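Local coordinates for aminotransferase class-III (Sphaerobacter thermophilus DSM 20745, PDB 6K8H), which is a class-III aminotransferase of the PLP-dependent aminotransferase superfamily, also called an omega-transaminase, at residues R240-T245 with I250-D255; Q211-L216 with R246-V251. All blocks are in the same frame, centred on the assembly; numbering follows the deposited sequence.

Both contacts lie around the start of two neighbouring inner strands of the seven-stranded sheet, 216-221 and 251-255, and share helix 235-248 together with Ile250 and Val251; their centres lie about 9 Å apart. Along the chain, residues 211-216 come first, closing the loop between helix 202-211 and strand 216-221; then follow helix residues 240-245 and residues 246-251, which lead from the helix into strand 251-255. Contact 1 packs the helix against strand 251-255, inside the beta-alpha-beta unit 216-221, 235-248, 251-255. Contact 2 joins residues 246-251 to the loop leading into the unit's first strand. Contact 1 also reaches the ligand pocket through Asp255, whereas contact 2 is structural packing nearer the periphery.

Contact 1. Residues R240-T245 with I250-D255; sequences RLREIT and IVLIFD. With PLR ((5-hydroxy-4,6-dimethylpyridin-3-yl)methyl dihydrogen phosphate), chain D.
Ile250 receives the chain from the helix: its N donates to Thr245 O at 3.0 Å, so a backbone bond closes the turn between helix and strand. The beta-branched side chains of these two residues cross at about a right angle, and their CG2 methyls pack together 4.0 Å apart. Leu252, also facing the helix, packs against Leu241 and Arg242 and touches Thr245. Its CG stands anti to the backbone N (chi1 179°), with CD1 meeting Leu241 CD2 at 3.9 Å. On its other branch, Leu252 CD2 lies 3.8 Å from Arg242 NE, while CB sits over one face of the guanidinium, toward its rim. The bent Arg242 chain folds back to offer that flat face to a leucine, and its charge is met by Asp276. NH2 of Arg242 adds a weak bond to Thr245 OG1. At the strand's end Asp255 turns to the ligand, placing OD2 2.7 Å from PLR N1; His155 ND1 also bonds OD2. Helix segment 240-245 runs at 145° to strand 251-255, forming the helix-to-strand half of the beta-alpha-beta unit 216-221, 235-248, 251-255; helix 202-211 lies beside it, and helix 127-142 packs against Val251 and Ile253.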
ATOM      1  N   ARG B 240       7.108  -2.895 -31.583  1.00 15.61           N
ATOM      2  CA  ARG B 240       7.936  -1.728 -31.864  1.00 12.75           C
ATOM      3  C   ARG B 240       8.253  -0.940 -30.599  1.00 13.56           C
ATOM      4  O   ARG B 240       9.351  -0.373 -30.481  1.00 12.79           O
ATOM      5  CB  ARG B 240       7.248  -0.854 -32.904  1.00 16.86           C
ATOM      6  CG  ARG B 240       7.285  -1.495 -34.290  1.00 25.02           C
ATOM      7  CD  ARG B 240       6.423  -0.746 -35.288  1.00 30.24           C
ATOM      8  NE  ARG B 240       6.770   0.672 -35.363  1.00 26.70           N
ATOM      9  CZ  ARG B 240       6.358   1.485 -36.329  1.00 28.36           C
ATOM     10  NH1 ARG B 240       5.589   1.017 -37.308  1.00 27.12           N
ATOM     11  NH2 ARG B 240       6.707   2.765 -36.310  1.00 26.16           N
ATOM     12  N   LEU B 241       7.314  -0.894 -29.647  1.00 14.12           N
ATOM     13  CA  LEU B 241       7.603  -0.281 -28.354  1.00 10.87           C
ATOM     14  C   LEU B 241       8.734  -1.018 -27.650  1.00 12.17           C
ATOM     15  O   LEU B 241       9.641  -0.386 -27.080  1.00 13.75           O
ATOM     16  CB  LEU B 241       6.340  -0.263 -27.476  1.00  9.86           C
ATOM     17  CG  LEU B 241       6.494   0.332 -26.063  1.00  9.70           C
ATOM     18  CD1 LEU B 241       6.932   1.787 -26.131  1.00  8.83           C
ATOM     19  CD2 LEU B 241       5.197   0.193 -25.244  1.00  9.06           C
ATOM     20  N   ARG B 242       8.700  -2.360 -27.679  1.00 10.48           N
ATOM     21  CA  ARG B 242       9.792  -3.127 -27.081  1.00 11.66           C
ATOM     22  C   ARG B 242      11.121  -2.811 -27.766  1.00 13.47           C
ATOM     23  O   ARG B 242      12.149  -2.623 -27.096  1.00  7.83           O
ATOM     24  CB  ARG B 242       9.477  -4.625 -27.133  1.00 12.76           C
ATOM     25  CG  ARG B 242      10.654  -5.545 -26.767  1.00 16.26           C
ATOM     26  CD  ARG B 242      10.943  -5.555 -25.255  1.00 12.66           C
ATOM     27  NE  ARG B 242      11.667  -4.360 -24.825  1.00 11.89           N
ATOM     28  CZ  ARG B 242      12.144  -4.160 -23.599  1.00 10.51           C
ATOM     29  NH1 ARG B 242      11.982  -5.077 -22.654  1.00 10.92           N
ATOM     30  NH2 ARG B 242      12.784  -3.031 -23.320  1.00 11.61           N
ATOM     31  N   GLU B 243      11.113  -2.710 -29.102  1.00 11.26           N
ATOM     32  CA  GLU B 243      12.365  -2.453 -29.821  1.00 12.34           C
ATOM     33  C   GLU B 243      12.933  -1.082 -29.475  1.00 11.24           C
ATOM     34  O   GLU B 243      14.135  -0.941 -29.212  1.00 10.02           O
ATOM     35  CB  GLU B 243      12.163  -2.574 -31.335  1.00 14.61           C
ATOM     36  CG  GLU B 243      11.851  -3.976 -31.814  1.00 18.95           C
ATOM     37  CD  GLU B 243      13.096  -4.765 -32.185  1.00 32.53           C
ATOM     38  OE1 GLU B 243      14.086  -4.721 -31.419  1.00 30.84           O
ATOM     39  OE2 GLU B 243      13.092  -5.425 -33.254  1.00 40.10           O
ATOM     40  N   ILE B 244      12.084  -0.053 -29.456  1.00 10.23           N
ATOM     41  CA  ILE B 244      12.627   1.292 -29.271  1.00 11.36           C
ATOM     42  C   ILE B 244      13.087   1.494 -27.833  1.00 10.23           C
ATOM     43  O   ILE B 244      14.109   2.152 -27.595  1.00 11.03           O
ATOM     44  CB  ILE B 244      11.620   2.377 -29.711  1.00 10.85           C
ATOM     45  CG1 ILE B 244      12.277   3.762 -29.661  1.00 17.14           C
ATOM     46  CG2 ILE B 244      10.360   2.359 -28.854  1.00 11.59           C
ATOM     47  CD1 ILE B 244      11.462   4.860 -30.310  1.00 15.81           C
ATOM     48  N   THR B 245      12.354   0.939 -26.849  1.00 10.82           N
ATOM     49  CA  THR B 245      12.823   1.064 -25.470  1.00  8.95           C
ATOM     50  C   THR B 245      14.125   0.303 -25.261  1.00  9.91           C
ATOM     51  O   THR B 245      15.025   0.785 -24.563  1.00 10.78           O
ATOM     52  CB  THR B 245      11.768   0.586 -24.473  1.00  9.60           C
ATOM     53  OG1 THR B 245      11.306  -0.722 -24.833  1.00 10.04           O
ATOM     54  CG2 THR B 245      10.597   1.563 -24.419  1.00  8.77           C
ATOM     55  N   ILE B 250      15.732   2.258 -22.101  1.00  8.31           N
ATOM     56  CA  ILE B 250      14.542   2.626 -21.340  1.00 10.31           C
ATOM     57  C   ILE B 250      13.883   1.360 -20.809  1.00  8.82           C
ATOM     58  O   ILE B 250      13.667   0.398 -21.562  1.00 10.46           O
ATOM     59  CB  ILE B 250      13.557   3.428 -22.206  1.00 10.29           C
ATOM     60  CG1 ILE B 250      14.186   4.737 -22.659  1.00  7.63           C
ATOM     61  CG2 ILE B 250      12.262   3.701 -21.440  1.00  8.67           C
ATOM     62  CD1 ILE B 250      13.427   5.372 -23.782  1.00  9.45           C
ATOM     63  N   VAL B 251      13.545   1.367 -19.521  1.00  9.54           N
ATOM     64  CA  VAL B 251      12.930   0.216 -18.867  1.00  8.18           C
ATOM     65  C   VAL B 251      11.468   0.132 -19.299  1.00 10.28           C
ATOM     66  O   VAL B 251      10.703   1.082 -19.109  1.00  8.82           O
ATOM     67  CB  VAL B 251      13.046   0.338 -17.341  1.00  8.23           C
ATOM     68  CG1 VAL B 251      12.231  -0.735 -16.655  1.00  9.29           C
ATOM     69  CG2 VAL B 251      14.524   0.295 -16.899  1.00  8.29           C
ATOM     70  N   LEU B 252      11.071  -1.011 -19.856  1.00  9.07           N
ATOM     71  CA  LEU B 252       9.674  -1.245 -20.220  1.00  9.41           C
ATOM     72  C   LEU B 252       8.976  -1.951 -19.058  1.00  6.82           C
ATOM     73  O   LEU B 252       9.342  -3.079 -18.687  1.00  5.35           O
ATOM     74  CB  LEU B 252       9.582  -2.058 -21.514  1.00  9.74           C
ATOM     75  CG  LEU B 252       8.188  -2.438 -22.052  1.00  9.75           C
ATOM     76  CD1 LEU B 252       7.277  -1.218 -22.258  1.00  7.44           C
ATOM     77  CD2 LEU B 252       8.331  -3.216 -23.359  1.00 11.03           C
ATOM     78  N   ILE B 253       7.984  -1.277 -18.470  1.00  6.84           N
ATOM     79  CA  ILE B 253       7.214  -1.799 -17.347  1.00  6.86           C
ATOM     80  C   ILE B 253       5.804  -2.132 -17.830  1.00  5.96           C
ATOM     81  O   ILE B 253       5.071  -1.242 -18.275  1.00  5.91           O
ATOM     82  CB  ILE B 253       7.140  -0.794 -16.187  1.00  7.22           C
ATOM     83  CG1 ILE B 253       8.536  -0.367 -15.714  1.00  4.40           C
ATOM     84  CG2 ILE B 253       6.350  -1.391 -15.031  1.00  5.86           C
ATOM     85  CD1 ILE B 253       8.487   0.784 -14.760  1.00  6.49           C
ATOM     86  N   PHE B 254       5.403  -3.388 -17.685  1.00  7.13           N
ATOM     87  CA  PHE B 254       4.009  -3.769 -17.880  1.00  8.51           C
ATOM     88  C   PHE B 254       3.257  -3.632 -16.563  1.00  9.28           C
ATOM     89  O   PHE B 254       3.726  -4.110 -15.528  1.00  7.99           O
ATOM     90  CB  PHE B 254       3.878  -5.206 -18.385  1.00  8.36           C
ATOM     91  CG  PHE B 254       4.113  -5.357 -19.864  1.00  9.75           C
ATOM     92  CD1 PHE B 254       4.692  -4.334 -20.597  1.00  9.71           C
ATOM     93  CD2 PHE B 254       3.770  -6.536 -20.511  1.00 14.35           C
ATOM     94  CE1 PHE B 254       4.933  -4.474 -21.950  1.00 11.02           C
ATOM     95  CE2 PHE B 254       3.994  -6.685 -21.874  1.00 17.65           C
ATOM     96  CZ  PHE B 254       4.572  -5.647 -22.596  1.00 15.04           C
ATOM     97  N   ASP B 255       2.099  -2.974 -16.606  1.00 10.10           N
ATOM     98  CA  ASP B 255       1.170  -2.946 -15.477  1.00 10.32           C
ATOM     99  C   ASP B 255       0.162  -4.062 -15.707  1.00 11.48           C
ATOM    100  O   ASP B 255      -0.798  -3.894 -16.466  1.00  9.48           O
ATOM    101  CB  ASP B 255       0.490  -1.586 -15.359  1.00  9.86           C
ATOM    102  CG  ASP B 255      -0.489  -1.509 -14.186  1.00 11.26           C
ATOM    103  OD1 ASP B 255      -0.817  -2.562 -13.594  1.00  9.52           O
ATOM    104  OD2 ASP B 255      -0.940  -0.387 -13.854  1.00 11.04           O
TER
HETATM  105  N1  PLR D 501      -2.830  -0.835 -12.004  1.00 11.69           N
HETATM  106  C2  PLR D 501      -3.968  -1.260 -12.542  1.00 15.00           C
HETATM  107  C2A PLR D 501      -4.004  -1.592 -13.998  1.00 16.71           C
HETATM  108  C3  PLR D 501      -5.112  -1.415 -11.747  1.00 21.00           C
HETATM  109  O3  PLR D 501      -6.245  -1.858 -12.326  1.00 19.77           O
HETATM  110  C4  PLR D 501      -5.051  -1.105 -10.374  1.00 18.77           C
HETATM  111  C4A PLR D 501      -6.237  -1.269  -9.532  1.00 26.64           C
HETATM  112  C5  PLR D 501      -3.835  -0.669  -9.837  1.00 19.17           C
HETATM  113  C6  PLR D 501      -2.774  -0.535 -10.690  1.00 17.45           C
HETATM  114  C5A PLR D 501      -3.701  -0.296  -8.385  1.00 17.28           C
HETATM  115  O4P PLR D 501      -3.775  -1.415  -7.450  1.00 13.05           O
HETATM  116  P   PLR D 501      -4.282  -1.151  -5.946  1.00 12.77           P
HETATM  117  O1P PLR D 501      -3.409  -0.056  -5.423  1.00  6.81           O
HETATM  118  O2P PLR D 501      -5.703  -0.731  -6.056  1.00 10.14           O
HETATM  119  O3P PLR D 501      -4.120  -2.440  -5.207  1.00  9.29           O

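Contact 2. Residues Q211-L216 with R246-V251; sequences QHRDEL and RAYGIV
Arg213 lays its guanidinium flat on the ring of Tyr248, the centres 3.8 Å apart and the planes 27° from parallel, although the modelled spacing is tight enough for its exact closeness to be doubtful. This is a cation-pi stack, in which the positive charge rests on the electron-rich face of the phenol ring. The aliphatic part of the arginine shares that face: CD stands 4.1 Å from the ring centroid, only 9° off its normal, in a CH-pi contact, and CB is 3.8 Å from Tyr248 CD2. CG of Arg213 lies between its backbone N and carbonyl carbon (chi1 56°) and the chain is bent at chi3, which brings the guanidinium over the ring face as the two side chains cross at about a right angle. Arginine suits this partly exposed place, since it combines a greasy stem with a flat charged end. A long, weak ion pair links Arg213 NH1 to Glu210.

After a turn in which Glu215 N bonds His212 O, the loop reaches the buried Leu216. Its CB packs 3.9 Å from CD1 of Ile250, an apolar pairing suited to the interior. The carbonyl of Leu216 meets the same isoleucine, with O 3.3 Å from Ile250 CG1, but this oxygen takes its hydrogen bond from Arg144 NH1. Between Tyr248 and Ile250, Gly249 leaves the helical conformation in a Schellman motif, and its positive phi is easily accommodated by glycine.

Arg144 also bonds Tyr248 O through NH2, thereby bridging both segments. Leu216 touches Ala148 of strand 146-150 and Val195 of strand 194-197, while Val251 begins strand 251-255 alongside strand 216-221, with helix 127-142 packed against its side chain.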
ATOM      1  N   GLN B 211      12.139  11.833 -28.944  1.00 14.00           N
ATOM      2  CA  GLN B 211      12.299  13.233 -28.495  1.00 16.04           C
ATOM      3  C   GLN B 211      12.837  13.280 -27.062  1.00 18.38           C
ATOM      4  O   GLN B 211      13.619  14.185 -26.776  1.00 16.46           O
ATOM      5  CB  GLN B 211      10.930  13.903 -28.582  1.00 20.76           C
ATOM      6  CG  GLN B 211      10.891  15.318 -28.041  1.00 30.15           C
ATOM      7  CD  GLN B 211       9.651  16.061 -28.475  1.00 38.80           C
ATOM      8  OE1 GLN B 211       9.342  17.131 -27.960  1.00 45.04           O
ATOM      9  NE2 GLN B 211       8.950  15.509 -29.451  1.00 30.63           N
ATOM     10  N   HIS B 212      12.427  12.332 -26.215  1.00 15.50           N
ATOM     11  CA  HIS B 212      12.771  12.367 -24.792  1.00 18.73           C
ATOM     12  C   HIS B 212      13.696  11.223 -24.383  1.00 14.07           C
ATOM     13  O   HIS B 212      13.741  10.860 -23.202  1.00 16.01           O
ATOM     14  CB  HIS B 212      11.510  12.329 -23.924  1.00 12.88           C
ATOM     15  CG  HIS B 212      10.574  13.471 -24.150  1.00 14.94           C
ATOM     16  ND1 HIS B 212      10.685  14.668 -23.477  1.00 18.16           N
ATOM     17  CD2 HIS B 212       9.501  13.597 -24.968  1.00 14.95           C
ATOM     18  CE1 HIS B 212       9.717  15.480 -23.864  1.00 19.78           C
ATOM     19  NE2 HIS B 212       8.987  14.856 -24.771  1.00 17.42           N
ATOM     20  N   ARG B 213      14.435  10.654 -25.333  1.00 13.57           N
ATOM     21  CA  ARG B 213      15.101   9.377 -25.105  1.00 16.85           C
ATOM     22  C   ARG B 213      16.181   9.450 -24.028  1.00 17.80           C
ATOM     23  O   ARG B 213      16.446   8.448 -23.358  1.00 18.41           O
ATOM     24  CB  ARG B 213      15.713   8.883 -26.404  1.00 16.60           C
ATOM     25  CG  ARG B 213      16.662   9.889 -27.031  1.00 19.31           C
ATOM     26  CD  ARG B 213      17.202   9.380 -28.353  1.00 27.79           C
ATOM     27  NE  ARG B 213      18.226   8.362 -28.148  1.00 34.17           N
ATOM     28  CZ  ARG B 213      18.933   7.804 -29.129  1.00 34.69           C
ATOM     29  NH1 ARG B 213      18.718   8.157 -30.393  1.00 30.58           N
ATOM     30  NH2 ARG B 213      19.841   6.880 -28.845  1.00 31.02           N
ATOM     31  N   ASP B 214      16.805  10.613 -23.820  1.00 10.57           N
ATOM     32  CA  ASP B 214      17.906  10.661 -22.863  1.00 19.10           C
ATOM     33  C   ASP B 214      17.423  10.840 -21.440  1.00 21.09           C
ATOM     34  O   ASP B 214      18.156  10.522 -20.492  1.00 16.49           O
ATOM     35  CB  ASP B 214      18.841  11.811 -23.202  1.00 20.67           C
ATOM     36  CG  ASP B 214      19.672  11.530 -24.438  1.00 27.72           C
ATOM     37  OD1 ASP B 214      19.862  10.330 -24.748  1.00 27.74           O
ATOM     38  OD2 ASP B 214      20.126  12.488 -25.095  1.00 38.34           O
ATOM     39  N   GLU B 215      16.175  11.306 -21.266  1.00 14.51           N
ATOM     40  CA  GLU B 215      15.605  11.574 -19.912  1.00 15.41           C
ATOM     41  C   GLU B 215      14.604  10.500 -19.443  1.00 14.01           C
ATOM     42  O   GLU B 215      14.141  10.599 -18.294  1.00 12.33           O
ATOM     43  CB  GLU B 215      14.817  12.890 -19.915  1.00 24.13           C
ATOM     44  CG  GLU B 215      15.295  13.932 -20.910  1.00 32.03           C
ATOM     45  CD  GLU B 215      14.284  15.012 -21.271  1.00 46.93           C
ATOM     46  OE1 GLU B 215      13.412  15.315 -20.437  1.00 49.46           O
ATOM     47  OE2 GLU B 215      14.366  15.542 -22.396  1.00 56.05           O
ATOM     48  N   LEU B 216      14.306   9.493 -20.263  1.00 11.07           N
ATOM     49  CA  LEU B 216      13.228   8.569 -19.918  1.00 10.89           C
ATOM     50  C   LEU B 216      13.819   7.345 -19.234  1.00 10.98           C
ATOM     51  O   LEU B 216      14.501   6.533 -19.872  1.00  8.41           O
ATOM     52  CB  LEU B 216      12.454   8.155 -21.165  1.00 12.54           C
ATOM     53  CG  LEU B 216      11.299   9.020 -21.659  1.00  9.65           C
ATOM     54  CD1 LEU B 216      10.715   8.454 -22.949  1.00  9.78           C
ATOM     55  CD2 LEU B 216      10.221   9.134 -20.573  1.00 10.48           C
ATOM     56  N   ARG B 246      14.251  -0.890 -25.851  1.00 11.85           N
ATOM     57  CA  ARG B 246      15.513  -1.614 -25.734  1.00 10.58           C
ATOM     58  C   ARG B 246      16.658  -0.839 -26.383  1.00 13.48           C
ATOM     59  O   ARG B 246      17.764  -0.767 -25.831  1.00 12.66           O
ATOM     60  CB  ARG B 246      15.367  -3.000 -26.355  1.00 12.67           C
ATOM     61  CG  ARG B 246      16.668  -3.756 -26.462  1.00 16.43           C
ATOM     62  CD  ARG B 246      17.089  -4.367 -25.131  1.00 23.58           C
ATOM     63  NE  ARG B 246      18.110  -5.391 -25.351  1.00 33.42           N
ATOM     64  CZ  ARG B 246      17.844  -6.673 -25.591  1.00 33.02           C
ATOM     65  NH1 ARG B 246      16.583  -7.098 -25.622  1.00 31.97           N
ATOM     66  NH2 ARG B 246      18.840  -7.530 -25.800  1.00 32.87           N
ATOM     67  N   ALA B 247      16.407  -0.223 -27.540  1.00 11.30           N
ATOM     68  CA  ALA B 247      17.478   0.515 -28.217  1.00 14.35           C
ATOM     69  C   ALA B 247      17.994   1.664 -27.368  1.00 14.04           C
ATOM     70  O   ALA B 247      19.185   2.002 -27.434  1.00  8.56           O
ATOM     71  CB  ALA B 247      16.993   1.049 -29.564  1.00 12.76           C
ATOM     72  N   TYR B 248      17.087   2.299 -26.620  1.00 14.17           N
ATOM     73  CA  TYR B 248      17.407   3.547 -25.873  1.00 12.98           C
ATOM     74  C   TYR B 248      17.732   3.335 -24.390  1.00 12.65           C
ATOM     75  O   TYR B 248      17.906   4.339 -23.703  1.00 13.92           O
ATOM     76  CB  TYR B 248      16.275   4.555 -26.073  1.00 12.70           C
ATOM     77  CG  TYR B 248      16.121   5.011 -27.499  1.00 16.79           C
ATOM     78  CD1 TYR B 248      17.178   4.923 -28.388  1.00 20.59           C
ATOM     79  CD2 TYR B 248      14.937   5.556 -27.955  1.00 19.17           C
ATOM     80  CE1 TYR B 248      17.056   5.346 -29.700  1.00 21.82           C
ATOM     81  CE2 TYR B 248      14.794   5.982 -29.263  1.00 20.07           C
ATOM     82  CZ  TYR B 248      15.860   5.883 -30.136  1.00 24.19           C
ATOM     83  OH  TYR B 248      15.730   6.301 -31.425  1.00 29.12           O
ATOM     84  N   GLY B 249      17.824   2.096 -23.924  1.00 10.77           N
ATOM     85  CA  GLY B 249      18.090   1.857 -22.518  1.00 11.32           C
ATOM     86  C   GLY B 249      16.963   2.266 -21.598  1.00 12.18           C
ATOM     87  O   GLY B 249      17.207   2.583 -20.423  1.00 10.83           O
ATOM     88  N   ILE B 250      15.732   2.258 -22.101  1.00  8.31           N
ATOM     89  CA  ILE B 250      14.542   2.626 -21.340  1.00 10.31           C
ATOM     90  C   ILE B 250      13.883   1.360 -20.809  1.00  8.82           C
ATOM     91  O   ILE B 250      13.667   0.398 -21.562  1.00 10.46           O
ATOM     92  CB  ILE B 250      13.557   3.428 -22.206  1.00 10.29           C
ATOM     93  CG1 ILE B 250      14.186   4.737 -22.659  1.00  7.63           C
ATOM     94  CG2 ILE B 250      12.262   3.701 -21.440  1.00  8.67           C
ATOM     95  CD1 ILE B 250      13.427   5.372 -23.782  1.00  9.45           C
ATOM     96  N   VAL B 251      13.545   1.367 -19.521  1.00  9.54           N
ATOM     97  CA  VAL B 251      12.930   0.216 -18.867  1.00  8.18           C
ATOM     98  C   VAL B 251      11.468   0.132 -19.299  1.00 10.28           C
ATOM     99  O   VAL B 251      10.703   1.082 -19.109  1.00  8.82           O
ATOM    100  CB  VAL B 251      13.046   0.338 -17.341  1.00  8.23           C
ATOM    101  CG1 VAL B 251      12.231  -0.735 -16.655  1.00  9.29           C
ATOM    102  CG2 VAL B 251      14.524   0.295 -16.899  1.00  8.29           C
TER